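Side-chain contact in porphyranase B (Zobellia galactanivorans, PDB 3JUU), which hydrolyses the sulfated red-algal polysaccharide porphyran at its beta-D-galactopyranose-(1->4)-alpha-L-galactopyranose-6-sulfate linkages: residues Val206-Lys209 / Glu213-Phe216. Numbering follows the deposited sequence.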
ATOM      1  N   VAL A 206       3.127  -9.985   1.430  1.00  8.52           N
ATOM      2  CA  VAL A 206       2.097 -10.675   2.201  1.00  7.20           C
ATOM      3  C   VAL A 206       1.723 -11.952   1.468  1.00  8.03           C
ATOM      4  O   VAL A 206       1.436 -11.951   0.242  1.00  9.21           O
ATOM      5  CB  VAL A 206       0.858  -9.801   2.447  1.00  8.84           C
ATOM      6  CG1 VAL A 206       0.145  -9.411   1.092  1.00 10.30           C
ATOM      7  CG2 VAL A 206      -0.119 -10.516   3.434  1.00  9.97           C
ATOM      8  N   TRP A 207       1.667 -13.054   2.224  1.00  8.40           N
ATOM      9  CA  TRP A 207       0.940 -14.275   1.710  1.00  8.33           C
ATOM     10  C   TRP A 207      -0.471 -14.265   2.154  1.00  8.97           C
ATOM     11  O   TRP A 207      -0.765 -14.474   3.352  1.00  9.14           O
ATOM     12  CB  TRP A 207       1.653 -15.557   2.160  1.00  8.78           C
ATOM     13  CG  TRP A 207       1.126 -16.793   1.488  1.00 12.07           C
ATOM     14  CD1 TRP A 207       0.356 -16.866   0.357  1.00 13.71           C
ATOM     15  CD2 TRP A 207       1.282 -18.144   1.961  1.00 14.18           C
ATOM     16  NE1 TRP A 207       0.074 -18.207   0.073  1.00 14.71           N
ATOM     17  CE2 TRP A 207       0.635 -18.986   1.047  1.00 13.17           C
ATOM     18  CE3 TRP A 207       1.936 -18.705   3.066  1.00 19.62           C
ATOM     19  CZ2 TRP A 207       0.576 -20.407   1.219  1.00 19.60           C
ATOM     20  CZ3 TRP A 207       1.891 -20.152   3.236  1.00 22.54           C
ATOM     21  CH2 TRP A 207       1.195 -20.950   2.331  1.00 18.58           C
ATOM     22  N   TRP A 208      -1.374 -13.857   1.250  1.00  9.59           N
ATOM     23  CA  TRP A 208      -2.777 -13.903   1.515  1.00  9.09           C
ATOM     24  C   TRP A 208      -3.157 -15.371   1.230  1.00 12.00           C
ATOM     25  O   TRP A 208      -3.612 -15.706   0.126  1.00 11.24           O
ATOM     26  CB  TRP A 208      -3.498 -12.921   0.573  1.00  9.59           C
ATOM     27  CG  TRP A 208      -4.977 -12.925   0.644  1.00  8.44           C
ATOM     28  CD1 TRP A 208      -5.780 -13.456   1.612  1.00  8.73           C
ATOM     29  CD2 TRP A 208      -5.848 -12.215  -0.264  1.00 11.37           C
ATOM     30  NE1 TRP A 208      -7.109 -13.211   1.311  1.00  9.98           N
ATOM     31  CE2 TRP A 208      -7.179 -12.433   0.177  1.00  9.17           C
ATOM     32  CE3 TRP A 208      -5.610 -11.403  -1.410  1.00  8.33           C
ATOM     33  CZ2 TRP A 208      -8.328 -11.915  -0.504  1.00 11.47           C
ATOM     34  CZ3 TRP A 208      -6.765 -10.914  -2.127  1.00  8.81           C
ATOM     35  CH2 TRP A 208      -8.096 -11.173  -1.647  1.00 10.36           C
ATOM     36  N   LYS A 209      -2.973 -16.228   2.240  1.00 11.74           N
ATOM     37  CA  LYS A 209      -2.974 -17.682   2.083  1.00 11.92           C
ATOM     38  C   LYS A 209      -4.392 -18.196   1.969  1.00 13.08           C
ATOM     39  O   LYS A 209      -4.665 -19.081   1.147  1.00 14.02           O
ATOM     40  CB  LYS A 209      -2.217 -18.305   3.281  1.00 11.94           C
ATOM     41  CG  LYS A 209      -2.306 -19.849   3.325  1.00 18.35           C
ATOM     42  CD  LYS A 209      -1.610 -20.244   4.623  1.00 17.04           C
ATOM     43  CE  LYS A 209      -1.470 -21.775   4.709  1.00 23.49           C
ATOM     44  NZ  LYS A 209      -2.774 -22.434   4.675  1.00 28.78           N
ATOM     45  N   GLU A 213      -5.956 -16.506   7.038  1.00 13.01           N
ATOM     46  CA  GLU A 213      -4.539 -16.640   7.336  1.00 11.22           C
ATOM     47  C   GLU A 213      -3.790 -15.672   6.465  1.00 10.37           C
ATOM     48  O   GLU A 213      -3.822 -15.816   5.234  1.00 11.17           O
ATOM     49  CB  GLU A 213      -4.030 -18.051   6.967  1.00 14.65           C
ATOM     50  CG  GLU A 213      -4.742 -19.155   7.707  1.00 17.06           C
ATOM     51  CD  GLU A 213      -4.298 -20.516   7.147  1.00 24.08           C
ATOM     52  OE1 GLU A 213      -4.897 -20.944   6.134  1.00 19.04           O
ATOM     53  OE2 GLU A 213      -3.298 -21.056   7.675  1.00 23.12           O
ATOM     54  N   ILE A 214      -3.139 -14.680   7.103  1.00  9.79           N
ATOM     55  CA  ILE A 214      -2.443 -13.643   6.338  1.00  9.67           C
ATOM     56  C   ILE A 214      -1.047 -13.672   6.927  1.00 10.14           C
ATOM     57  O   ILE A 214      -0.924 -13.539   8.125  1.00 12.78           O
ATOM     58  CB  ILE A 214      -3.116 -12.266   6.595  1.00  9.75           C
ATOM     59  CG1 ILE A 214      -4.652 -12.272   6.270  1.00 15.82           C
ATOM     60  CG2 ILE A 214      -2.312 -11.120   5.915  1.00 10.76           C
ATOM     61  CD1 ILE A 214      -5.009 -12.400   4.839  1.00 16.74           C
ATOM     62  N   ILE A 215      -0.008 -13.790   6.106  1.00  9.98           N
ATOM     63  CA  ILE A 215       1.342 -13.930   6.612  1.00  8.40           C
ATOM     64  C   ILE A 215       2.225 -12.868   6.001  1.00  8.00           C
ATOM     65  O   ILE A 215       2.314 -12.781   4.807  1.00  9.66           O
ATOM     66  CB  ILE A 215       1.927 -15.347   6.271  1.00 10.15           C
ATOM     67  CG1 ILE A 215       1.084 -16.401   6.995  1.00 13.43           C
ATOM     68  CG2 ILE A 215       3.364 -15.459   6.776  1.00  8.56           C
ATOM     69  CD1 ILE A 215       0.125 -17.069   6.149  1.00 16.79           C
ATOM     70  N   PHE A 216       2.843 -12.067   6.847  1.00  7.64           N
ATOM     71  CA  PHE A 216       3.613 -10.888   6.330  1.00  8.28           C
ATOM     72  C   PHE A 216       5.095 -11.205   6.263  1.00  9.73           C
ATOM     73  O   PHE A 216       5.627 -11.877   7.164  1.00 10.33           O
ATOM     74  CB  PHE A 216       3.400  -9.671   7.264  1.00  8.21           C
ATOM     75  CG  PHE A 216       1.994  -9.121   7.185  1.00  9.53           C
ATOM     76  CD1 PHE A 216       1.599  -8.385   6.055  1.00  8.71           C
ATOM     77  CD2 PHE A 216       1.092  -9.344   8.230  1.00 12.09           C
ATOM     78  CE1 PHE A 216       0.271  -7.955   5.931  1.00  6.37           C
ATOM     79  CE2 PHE A 216      -0.228  -8.833   8.169  1.00 10.47           C
ATOM     80  CZ  PHE A 216      -0.607  -8.119   7.012  1.00  8.27           C
TER
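V206 and F216 face each other across a beta hairpin, strands 202-210 and 213-218, in the jelly-roll sandwich of this GH16 enzyme. They form a non-hydrogen-bonded antiparallel pair, as do W208 and I214, and all four side chains share the inner face. L144 of strand 141-150, which also bears the probable nucleophile E143 and proton donor E148, meets V206, I214 and F216; V206 also touches I146, and W208 packs beside Y110. On this face the projecting methyl V206 CG2, anti to the backbone N, rests in the notch formed by I214 CG2, a tight 3.4 Å away, and F216 CE1 at 3.6 Å. Next along, I214 sets its CD1 methyl 3.5 Å from W208 CD1; the indole NE1 is anchored by F232 O.

The other face is built around I215. Its CD1 lies over the cleft formed by W207 CE3 and K209 CB, 3.9 Å from each, while K209 CB sits over the centre of the W207 ring, 3.6 Å above its plane. W207 and I215 exchange two backbone hydrogen bonds.

Where the hairpin turns, the K209 side chain runs extended until chi4 bends it (-60°), bringing its ammonium group to the E213 carboxylate in a salt bridge. That carboxylate is shared with K225, through OE2, and S210 OG, through OE1. K209 NZ meets E213 OE1 from the syn side at 3.0 Å, 26° out of the carboxylate plane.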